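Local coordinates for protein polyisoprenyl-teichoic acid--peptidoglycan teichoic acid transferase TagV (Bacillus subtilis, PDB 6UF3) that belongs to the LytR-CpsA-Psr family, whose members are cell-envelope proteins, and has an alpha/beta fold built round a mixed beta-sheet, at residues A[28-33]-A[82-87]; A[40-45]-A[170-175]; A[48-53]-A[229-234]; A[62-67]-A[77-82]. All blocks are in the same frame, centred on the assembly; numbering follows the deposited sequence.

Contact 1. Residues A[28-33]-A[82-87]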
# COMPACT_ATOMS: atom_id res chain seq x y z
N LEU A 28 1.63 3.49 -2.29
CA LEU A 28 1.15 2.51 -3.26
C LEU A 28 1.75 1.16 -2.91
O LEU A 28 2.95 0.97 -3.09
CB LEU A 28 1.54 2.87 -4.69
CG LEU A 28 0.89 4.11 -5.31
CD1 LEU A 28 1.52 4.34 -6.66
CD2 LEU A 28 -0.62 3.97 -5.44
N ILE A 29 0.92 0.22 -2.45
CA ILE A 29 1.40 -1.11 -2.09
C ILE A 29 0.52 -2.15 -2.76
O ILE A 29 -0.70 -2.12 -2.62
CB ILE A 29 1.41 -1.32 -0.57
CG1 ILE A 29 2.29 -0.28 0.12
CG2 ILE A 29 1.91 -2.74 -0.26
CD1 ILE A 29 2.12 -0.20 1.63
N VAL A 30 1.15 -3.09 -3.47
CA VAL A 30 0.45 -4.19 -4.12
C VAL A 30 0.70 -5.45 -3.31
O VAL A 30 1.84 -5.74 -2.95
CB VAL A 30 0.93 -4.37 -5.57
CG1 VAL A 30 0.39 -5.65 -6.16
CG2 VAL A 30 0.48 -3.16 -6.40
N VAL A 31 -0.37 -6.19 -3.02
CA VAL A 31 -0.27 -7.52 -2.40
C VAL A 31 -0.89 -8.52 -3.36
O VAL A 31 -1.99 -8.28 -3.87
CB VAL A 31 -0.97 -7.55 -1.03
CG1 VAL A 31 -0.98 -8.98 -0.46
CG2 VAL A 31 -0.30 -6.59 -0.06
N THR A 32 -0.20 -9.63 -3.62
CA THR A 32 -0.79 -10.72 -4.38
C THR A 32 -1.02 -11.90 -3.43
O THR A 32 -0.24 -12.12 -2.51
CB THR A 32 0.08 -11.13 -5.58
OG1 THR A 32 1.41 -11.45 -5.15
CG2 THR A 32 0.18 -9.98 -6.59
N LEU A 33 -2.11 -12.61 -3.65
CA LEU A 33 -2.55 -13.67 -2.73
C LEU A 33 -2.84 -14.93 -3.52
O LEU A 33 -3.48 -14.89 -4.58
CB LEU A 33 -3.79 -13.23 -1.93
CG LEU A 33 -3.68 -12.00 -1.02
CD1 LEU A 33 -4.06 -10.71 -1.77
CD2 LEU A 33 -4.55 -12.15 0.21
N ASN A 82 -0.50 -1.59 -15.79
CA ASN A 82 0.42 -1.51 -16.93
C ASN A 82 1.87 -1.64 -16.48
O ASN A 82 2.68 -2.28 -17.16
CB ASN A 82 0.21 -0.19 -17.66
CG ASN A 82 -1.10 -0.15 -18.43
OD1 ASN A 82 -1.83 -1.14 -18.48
ND2 ASN A 82 -1.39 0.99 -19.05
N PHE A 83 2.21 -1.03 -15.35
CA PHE A 83 3.58 -1.06 -14.85
C PHE A 83 4.00 -2.47 -14.44
O PHE A 83 5.11 -2.91 -14.76
CB PHE A 83 3.71 -0.09 -13.68
CG PHE A 83 5.09 -0.01 -13.11
CD1 PHE A 83 6.15 0.45 -13.87
CD2 PHE A 83 5.33 -0.38 -11.80
CE1 PHE A 83 7.42 0.52 -13.34
CE2 PHE A 83 6.60 -0.30 -11.26
CZ PHE A 83 7.64 0.15 -12.04
N LEU A 84 3.12 -3.18 -13.73
CA LEU A 84 3.46 -4.51 -13.22
C LEU A 84 3.02 -5.63 -14.14
O LEU A 84 3.35 -6.80 -13.86
CB LEU A 84 2.83 -4.73 -11.83
CG LEU A 84 3.30 -3.77 -10.74
CD1 LEU A 84 2.59 -4.02 -9.39
CD2 LEU A 84 4.81 -3.80 -10.60
N GLN A 85 2.27 -5.32 -15.19
CA GLN A 85 1.78 -6.31 -16.15
C GLN A 85 1.03 -7.43 -15.43
O GLN A 85 1.20 -8.61 -15.71
CB GLN A 85 2.91 -6.85 -17.01
CG GLN A 85 3.37 -5.85 -18.04
CD GLN A 85 2.32 -5.58 -19.09
OE1 GLN A 85 2.03 -6.44 -19.93
NE2 GLN A 85 1.74 -4.39 -19.05
N ILE A 86 0.20 -7.03 -14.47
CA ILE A 86 -0.72 -7.95 -13.79
C ILE A 86 -2.07 -7.26 -13.66
O ILE A 86 -2.16 -6.03 -13.69
CB ILE A 86 -0.21 -8.39 -12.40
CG1 ILE A 86 0.04 -7.18 -11.49
CG2 ILE A 86 1.02 -9.29 -12.53
CD1 ILE A 86 -0.05 -7.52 -9.99
N PRO A 87 -3.14 -8.03 -13.53
CA PRO A 87 -4.42 -7.43 -13.18
C PRO A 87 -4.46 -7.05 -11.71
O PRO A 87 -3.87 -7.72 -10.86
CB PRO A 87 -5.44 -8.53 -13.50
CG PRO A 87 -4.67 -9.78 -13.45
CD PRO A 87 -3.25 -9.47 -13.81

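Contact 2. Residues A[40-45]-A[170-175]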
# COMPACT_ATOMS: atom_id res chain seq x y z
N MET A 40 1.34 -15.16 0.17
CA MET A 40 1.25 -13.74 -0.16
C MET A 40 2.58 -13.20 -0.65
O MET A 40 3.65 -13.62 -0.20
CB MET A 40 0.86 -12.87 1.05
CG MET A 40 -0.55 -13.01 1.57
SD MET A 40 -0.90 -11.62 2.68
CE MET A 40 -2.15 -12.38 3.72
N LYS A 41 2.51 -12.20 -1.54
CA LYS A 41 3.67 -11.41 -1.92
C LYS A 41 3.30 -9.94 -1.80
O LYS A 41 2.12 -9.59 -1.86
CB LYS A 41 4.14 -11.73 -3.35
CG LYS A 41 4.44 -13.20 -3.53
CD LYS A 41 5.28 -13.49 -4.78
CE LYS A 41 5.44 -14.97 -4.99
NZ LYS A 41 6.25 -15.63 -3.92
N MET A 42 4.31 -9.09 -1.59
CA MET A 42 4.07 -7.67 -1.35
C MET A 42 5.14 -6.83 -2.04
O MET A 42 6.31 -7.20 -2.05
CB MET A 42 4.06 -7.35 0.16
CG MET A 42 3.76 -5.86 0.46
SD MET A 42 3.77 -5.41 2.21
CE MET A 42 2.44 -6.45 2.83
N LEU A 43 4.71 -5.69 -2.60
CA LEU A 43 5.60 -4.79 -3.31
C LEU A 43 5.13 -3.36 -3.12
O LEU A 43 3.98 -3.06 -3.44
CB LEU A 43 5.60 -5.17 -4.80
CG LEU A 43 6.23 -4.28 -5.86
CD1 LEU A 43 7.75 -4.45 -5.85
CD2 LEU A 43 5.66 -4.65 -7.21
N SER A 44 5.98 -2.47 -2.59
CA SER A 44 5.63 -1.05 -2.63
C SER A 44 6.20 -0.42 -3.88
O SER A 44 7.21 -0.86 -4.42
CB SER A 44 6.10 -0.30 -1.38
OG SER A 44 7.51 -0.35 -1.22
N ILE A 45 5.53 0.62 -4.36
CA ILE A 45 5.99 1.37 -5.53
C ILE A 45 6.34 2.79 -5.08
O ILE A 45 5.44 3.52 -4.64
CB ILE A 45 4.95 1.40 -6.65
CG1 ILE A 45 4.48 -0.02 -7.00
CG2 ILE A 45 5.53 2.13 -7.85
CD1 ILE A 45 3.19 -0.05 -7.87
N ALA A 170 1.78 -5.11 10.07
CA ALA A 170 1.21 -5.20 11.41
C ALA A 170 -0.29 -5.44 11.36
O ALA A 170 -0.84 -6.21 12.16
CB ALA A 170 1.53 -3.93 12.20
N LEU A 171 -0.98 -4.79 10.41
CA LEU A 171 -2.40 -5.05 10.23
C LEU A 171 -2.66 -6.49 9.80
O LEU A 171 -3.60 -7.14 10.28
CB LEU A 171 -2.98 -4.07 9.19
CG LEU A 171 -3.11 -2.63 9.70
CD1 LEU A 171 -3.34 -1.63 8.56
CD2 LEU A 171 -4.20 -2.51 10.76
N ILE A 172 -1.84 -7.01 8.87
CA ILE A 172 -1.98 -8.40 8.45
C ILE A 172 -1.79 -9.34 9.63
O ILE A 172 -2.52 -10.32 9.79
CB ILE A 172 -0.98 -8.72 7.32
CG1 ILE A 172 -1.38 -7.97 6.04
CG2 ILE A 172 -0.90 -10.22 7.07
CD1 ILE A 172 -0.33 -7.97 4.95
N ASP A 173 -0.79 -9.06 10.47
CA ASP A 173 -0.54 -9.92 11.62
C ASP A 173 -1.69 -9.87 12.60
O ASP A 173 -2.09 -10.90 13.16
CB ASP A 173 0.77 -9.52 12.31
CG ASP A 173 1.99 -9.94 11.51
OD1 ASP A 173 1.84 -10.90 10.74
OD2 ASP A 173 3.06 -9.31 11.63
N ARG A 174 -2.25 -8.68 12.82
CA ARG A 174 -3.39 -8.56 13.72
C ARG A 174 -4.57 -9.37 13.20
O ARG A 174 -5.17 -10.15 13.95
CB ARG A 174 -3.78 -7.09 13.89
CG ARG A 174 -5.09 -6.95 14.61
CD ARG A 174 -4.88 -7.20 16.09
NE ARG A 174 -4.03 -6.15 16.64
CZ ARG A 174 -4.47 -4.92 16.91
NH1 ARG A 174 -3.64 -4.01 17.40
NH2 ARG A 174 -5.74 -4.62 16.70
N MET A 175 -4.92 -9.21 11.93
CA MET A 175 -6.04 -9.98 11.40
C MET A 175 -5.74 -11.47 11.40
O MET A 175 -6.62 -12.28 11.71
CB MET A 175 -6.41 -9.49 9.99
CG MET A 175 -5.72 -10.23 8.84
SD MET A 175 -6.51 -10.00 7.22
CE MET A 175 -5.99 -11.49 6.38

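Contact 3. Residues A[48-53]-A[229-234]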
# COMPACT_ATOMS: atom_id res chain seq x y z
N ASP A 48 7.75 8.49 -6.60
CA ASP A 48 8.40 9.19 -7.70
C ASP A 48 8.77 8.27 -8.86
O ASP A 48 9.50 8.71 -9.75
CB ASP A 48 9.66 9.90 -7.20
CG ASP A 48 9.37 10.89 -6.09
OD1 ASP A 48 8.68 11.89 -6.37
OD2 ASP A 48 9.82 10.67 -4.94
N THR A 49 8.27 7.04 -8.89
CA THR A 49 8.63 6.12 -9.97
C THR A 49 8.19 6.68 -11.32
O THR A 49 7.02 7.02 -11.52
CB THR A 49 8.02 4.74 -9.74
OG1 THR A 49 8.39 4.26 -8.45
CG2 THR A 49 8.55 3.75 -10.78
N ARG A 50 9.14 6.78 -12.24
CA ARG A 50 8.91 7.36 -13.57
C ARG A 50 8.23 6.32 -14.46
O ARG A 50 8.82 5.29 -14.80
CB ARG A 50 10.23 7.83 -14.16
CG ARG A 50 10.12 8.56 -15.50
CD ARG A 50 11.41 9.31 -15.77
NE ARG A 50 11.51 9.84 -17.14
CZ ARG A 50 12.16 9.24 -18.13
NH1 ARG A 50 12.79 8.09 -17.92
NH2 ARG A 50 12.20 9.79 -19.34
N VAL A 51 6.98 6.60 -14.86
CA VAL A 51 6.15 5.63 -15.58
C VAL A 51 5.32 6.37 -16.63
O VAL A 51 5.10 7.58 -16.54
CB VAL A 51 5.19 4.85 -14.66
CG1 VAL A 51 5.96 4.08 -13.59
CG2 VAL A 51 4.16 5.79 -14.04
N GLN A 52 4.83 5.62 -17.61
CA GLN A 52 3.82 6.12 -18.52
C GLN A 52 2.45 5.96 -17.88
O GLN A 52 2.09 4.87 -17.43
CB GLN A 52 3.87 5.39 -19.86
CG GLN A 52 3.03 6.04 -20.95
CD GLN A 52 3.70 7.27 -21.56
OE1 GLN A 52 4.92 7.31 -21.74
NE2 GLN A 52 2.91 8.29 -21.86
N LEU A 53 1.68 7.05 -17.82
CA LEU A 53 0.34 6.95 -17.27
C LEU A 53 -0.54 6.12 -18.20
O LEU A 53 -0.43 6.22 -19.42
CB LEU A 53 -0.28 8.34 -17.09
CG LEU A 53 0.44 9.23 -16.08
CD1 LEU A 53 -0.31 10.55 -15.89
CD2 LEU A 53 0.61 8.50 -14.76
N LEU A 229 17.19 9.90 -10.41
CA LEU A 229 17.35 10.54 -11.70
C LEU A 229 16.86 11.98 -11.57
O LEU A 229 15.79 12.22 -11.02
CB LEU A 229 16.55 9.79 -12.78
CG LEU A 229 16.46 10.46 -14.16
CD1 LEU A 229 17.84 10.49 -14.82
CD2 LEU A 229 15.45 9.75 -15.04
N TYR A 230 17.65 12.93 -12.04
CA TYR A 230 17.29 14.34 -11.92
C TYR A 230 17.15 14.92 -13.32
O TYR A 230 18.15 15.06 -14.03
CB TYR A 230 18.33 15.10 -11.09
CG TYR A 230 18.40 14.61 -9.66
CD1 TYR A 230 19.23 13.55 -9.31
CD2 TYR A 230 17.63 15.19 -8.67
CE1 TYR A 230 19.30 13.09 -8.01
CE2 TYR A 230 17.68 14.73 -7.36
CZ TYR A 230 18.52 13.68 -7.04
OH TYR A 230 18.58 13.22 -5.75
N LEU A 231 15.92 15.25 -13.70
CA LEU A 231 15.63 15.69 -15.06
C LEU A 231 15.41 17.19 -15.10
O LEU A 231 14.80 17.76 -14.18
CB LEU A 231 14.42 14.96 -15.63
CG LEU A 231 14.64 13.46 -15.87
CD1 LEU A 231 13.44 12.82 -16.55
CD2 LEU A 231 15.90 13.27 -16.74
N GLY A 232 15.91 17.82 -16.17
CA GLY A 232 15.76 19.24 -16.37
C GLY A 232 16.85 20.02 -15.67
O GLY A 232 17.61 19.49 -14.85
N PRO A 233 16.96 21.32 -15.99
CA PRO A 233 17.86 22.19 -15.23
C PRO A 233 17.40 22.44 -13.80
O PRO A 233 18.20 22.91 -12.99
CB PRO A 233 17.88 23.49 -16.04
CG PRO A 233 17.30 23.14 -17.38
CD PRO A 233 16.34 22.02 -17.13
N ASN A 234 16.14 22.13 -13.48
CA ASN A 234 15.61 22.29 -12.13
C ASN A 234 15.80 21.05 -11.27
O ASN A 234 15.39 21.05 -10.10
CB ASN A 234 14.12 22.65 -12.19
CG ASN A 234 13.86 23.96 -12.90
OD1 ASN A 234 14.75 24.51 -13.56
ND2 ASN A 234 12.65 24.48 -12.77

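Contact 4. Residues A[62-67]-A[77-82]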
# COMPACT_ATOMS: atom_id res chain seq x y z
N THR A 62 5.80 10.37 -16.33
CA THR A 62 5.74 11.24 -15.17
C THR A 62 5.82 10.37 -13.93
O THR A 62 6.01 9.15 -14.02
CB THR A 62 4.48 12.11 -15.21
OG1 THR A 62 4.56 13.12 -14.20
CG2 THR A 62 3.24 11.28 -15.04
N LYS A 63 5.70 10.99 -12.76
CA LYS A 63 5.77 10.23 -11.52
C LYS A 63 4.47 9.47 -11.31
O LYS A 63 3.39 9.97 -11.62
CB LYS A 63 6.02 11.16 -10.34
CG LYS A 63 7.27 11.96 -10.43
CD LYS A 63 7.39 12.85 -9.22
CE LYS A 63 8.54 13.80 -9.38
NZ LYS A 63 8.96 14.37 -8.07
N ILE A 64 4.56 8.25 -10.77
CA ILE A 64 3.35 7.44 -10.66
C ILE A 64 2.34 8.07 -9.70
O ILE A 64 1.13 7.88 -9.86
CB ILE A 64 3.70 5.99 -10.27
CG1 ILE A 64 2.47 5.09 -10.45
CG2 ILE A 64 4.27 5.91 -8.85
CD1 ILE A 64 2.79 3.60 -10.46
N ASN A 65 2.81 8.86 -8.73
CA ASN A 65 1.87 9.44 -7.78
C ASN A 65 0.96 10.47 -8.42
O ASN A 65 -0.09 10.80 -7.84
CB ASN A 65 2.62 10.04 -6.58
CG ASN A 65 3.44 11.26 -6.94
OD1 ASN A 65 3.61 11.60 -8.11
ND2 ASN A 65 3.96 11.93 -5.92
N ALA A 66 1.30 10.97 -9.61
CA ALA A 66 0.41 11.89 -10.30
C ALA A 66 -0.80 11.19 -10.90
O ALA A 66 -1.77 11.87 -11.25
CB ALA A 66 1.16 12.65 -11.39
N ALA A 67 -0.77 9.85 -11.02
CA ALA A 67 -1.89 9.16 -11.66
C ALA A 67 -3.21 9.44 -10.94
O ALA A 67 -4.23 9.66 -11.59
CB ALA A 67 -1.64 7.65 -11.71
N VAL A 77 -5.09 2.61 -10.65
CA VAL A 77 -5.18 1.16 -10.81
C VAL A 77 -4.66 0.75 -12.18
O VAL A 77 -3.85 -0.18 -12.30
CB VAL A 77 -6.62 0.68 -10.60
CG1 VAL A 77 -6.76 -0.77 -11.08
CG2 VAL A 77 -7.01 0.78 -9.11
N GLU A 78 -5.10 1.43 -13.23
CA GLU A 78 -4.68 1.03 -14.57
C GLU A 78 -3.20 1.31 -14.80
O GLU A 78 -2.52 0.55 -15.50
CB GLU A 78 -5.53 1.75 -15.62
CG GLU A 78 -5.72 0.95 -16.88
CD GLU A 78 -6.36 1.76 -18.00
OE1 GLU A 78 -6.69 2.94 -17.78
OE2 GLU A 78 -6.54 1.20 -19.10
N THR A 79 -2.68 2.40 -14.23
CA THR A 79 -1.26 2.68 -14.37
C THR A 79 -0.41 1.62 -13.67
O THR A 79 0.61 1.18 -14.21
CB THR A 79 -0.95 4.09 -13.83
OG1 THR A 79 -1.67 5.05 -14.62
CG2 THR A 79 0.55 4.39 -13.93
N VAL A 80 -0.86 1.16 -12.50
CA VAL A 80 -0.15 0.09 -11.80
C VAL A 80 -0.27 -1.22 -12.57
O VAL A 80 0.71 -1.98 -12.68
CB VAL A 80 -0.68 -0.03 -10.36
CG1 VAL A 80 -0.16 -1.33 -9.70
CG2 VAL A 80 -0.25 1.18 -9.56
N GLU A 81 -1.45 -1.52 -13.10
CA GLU A 81 -1.62 -2.72 -13.94
C GLU A 81 -0.62 -2.72 -15.10
O GLU A 81 0.02 -3.73 -15.40
CB GLU A 81 -3.05 -2.80 -14.47
CG GLU A 81 -4.06 -3.26 -13.41
CD GLU A 81 -5.48 -3.33 -13.93
OE1 GLU A 81 -5.88 -2.50 -14.78
OE2 GLU A 81 -6.23 -4.24 -13.49
N ASN A 82 -0.50 -1.59 -15.79
CA ASN A 82 0.42 -1.51 -16.93
C ASN A 82 1.87 -1.64 -16.48
O ASN A 82 2.68 -2.28 -17.16
CB ASN A 82 0.21 -0.19 -17.66
CG ASN A 82 -1.10 -0.15 -18.43
OD1 ASN A 82 -1.83 -1.14 -18.48
ND2 ASN A 82 -1.39 0.99 -19.05

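Contact 1. Residues A[28-33]-A[82-87]
Val30 and Leu84 reach toward each other tip to tip, and their methyls form the tight point where strand 25-34 meets the C-terminal end of helix 72-84. Val30 CG2 lies 3.8 Å from Leu84 CD1. The valine has CG1 anti to its backbone N (chi1 170°), which swings CG2 to the side of that nitrogen and onto the leucine methyl. CG1, the other branch, stands 4.3 Å from Ile86 CD1. Two residues along the strand, Thr32 adds its methyl to the same isoleucine, with CG2 4.2 Å from Ile86 CD1, so a single delta methyl serves two strand residues. Packing is therefore closer at the leucine than at the isoleucine, and no hydrogen bond crosses between the segments. The hydroxyl of Thr32 is engaged apart from this apolar patch, by His256 ND1.

The solvent side looks different. Asn82 is exposed and Gln85 partly so, and both belong to the turn that finishes the helix. Gln85 leaves helical geometry with positive phi (53°), and its side chain folds back so that NE2 donates to Asn82 O at 3.0 Å. This bond is nearly straight, with an N-H...O angle of 172° and the acceptor close to the amide plane.

Helix 243-257 also borders the site, where Leu253 touches Thr32 and Gln254 touches Ile86. On the sheet itself, strand 25-34 runs between strands 6-13 and 39-44, whose Leu9 packs on Val30 and whose Leu43 packs on Leu84.

Contact 2. Residues A[40-45]-A[170-175]
No flat group takes part where Met40 and Met42 meet Ile172; no ring, amide or carboxylate is involved across the contact, and the touching is done by methyl groups. Both methionines stand on the face of strand 39-44 that is turned to helix 158-177, and they reach two different branches of one isoleucine. Met42 CE meets Ile172 CD1 tip to tip at 3.8 Å. Its CG is anti to the backbone N, and the chain then bends at its last torsion (chi3 -61°) to bring the methyl round. Met40 instead runs extended beyond CG and passes Ile172 in the opposite direction, its CE 4.2 Å from Ile172 CG2.

The alternate residues of the strand serve its other face. Lys41 and Leu43 touch helix 243-257, and Lys41 NZ forms a salt bridge with Asp220, next to the strand in the sheet. The same helix 158-177 also lends Leu168 and Asn169 to Met42, while Val31 of the adjoining strand touches both methionines.

With no hydrogen bond or charge pair between the two segments, this join of sheet and helix rests on apolar packing, which fixes no bond direction and depends on how the methionine and isoleucine methyls fit together.

Contact 3. Residues A[48-53]-A[229-234]
Arg50 NH1 is held by a salt bridge to Glu240 OE1, while the outer part of that side chain, from CD to CZ, lies against Leu229 and Leu231. The motif is a beta-hairpin of strands 226-231 and 236-241, approached by the strand 50-51 region. The charge partner comes from strand 236-241, where Tyr238 also touches the arginine, and the leucine methyls from strand 226-231.

Arg50 gets across by stretching out. CG is anti to the backbone N (chi1 -175°) and the chain stays extended as far as NE, which carries the guanidinium out to the leucine methyls and to Glu240. Leu229 CD2 comes to 4.1 Å from Arg50 CD, the two side chains crossing at a slant. Leu231 crosses the arginine at about a right angle, and its CD1 sits 4.1 Å from Arg50 CZ, oblique to the guanidinium plane. The two leucines, two residues apart, present methyls on the same side of their strand; the intervening Tyr230 is engaged in an edge-to-face pair with Tyr237.

Backbone hydrogen bonds from Asp48 and Arg50 to Phe239 also link this segment to strand 236-241. The contact lies at the surface, and Arg50 and both leucines also touch a crystal neighbour, so their exact conformations may owe something to the lattice. Beyond Leu231 the chain turns through Gly232, which has positive phi, into the poorly ordered Pro233 and Asn234. The nearest approach of the two segments is between a polar and an apolar atom: Arg50 NE lies 3.6 Å from Leu231 CD1.

Contact 4. Residues A[62-67]-A[77-82]
Ile64 and Ala67, three residues apart, are the members of segment 62-67 that meet Thr79 and Val80 of helix 72-84. The segment begins as a short strand, in which Thr62 pairs through its backbone with Val51 and Lys63 sends its amine to a salt bridge with Asp48.

At Ile64 the chain leaves the strand for helical backbone angles, and the side chain points to the helix. CG1 is anti to the backbone N (chi1 -168°), which directs the longer branch to the helix. CG1 passes alongside Thr79 and lies 4.0 Å from Thr79 CG2, the two side chains sliding by in opposite directions. Farther out, Ile64 CD1 comes to 4.0 Å from Val80 CG2, which it meets at a slant. Two backbone hydrogen bonds, each to the residue three back, then coil the chain: Ala66 N to Lys63 O at 3.1 Å, and Ala67 N to Ile64 O at 3.0 Å.

This turn brings Ala67 round to the helix, where its CB is 3.9 Å from Thr79 OG1. That hydroxyl is buried but has polar partners, the carbonyl of Glu75 one turn back in its own helix and the backbone N of Ala54. Thr79 therefore offers its methyl to Ile64 and its oxygen, already hydrogen-bonded, to the alanine methyl.

Around this joint, Val51 of strand 50-51 touches both Ile64 and Thr79. Strand 25-34 of the main sheet also adjoins it, with Leu28 against Ile64 and Val30 against Val80.

Contacts 1 and 2 are built on neighbouring strands of the mixed sheet, 25-34 and 39-44, with centres about 13 Å apart. Contact 1 joins the sheet to helix 72-84, contact 2 to helix 158-177. Contact 4 uses the same helix 72-84, shares Asn82 with contact 1 and is nested inside the loops closed by the other three. Contact 3 lies farther out, about 28 Å from contact 2 but 13 Å from contact 4, to which strands 50-51 and 62-63 connect it. Along the chain contacts 1, 2 and 3 interlock, their segments alternating, so segments distant in sequence tie the central sheet to its helices, and the small strand 50-51 that follows it to the peripheral hairpin.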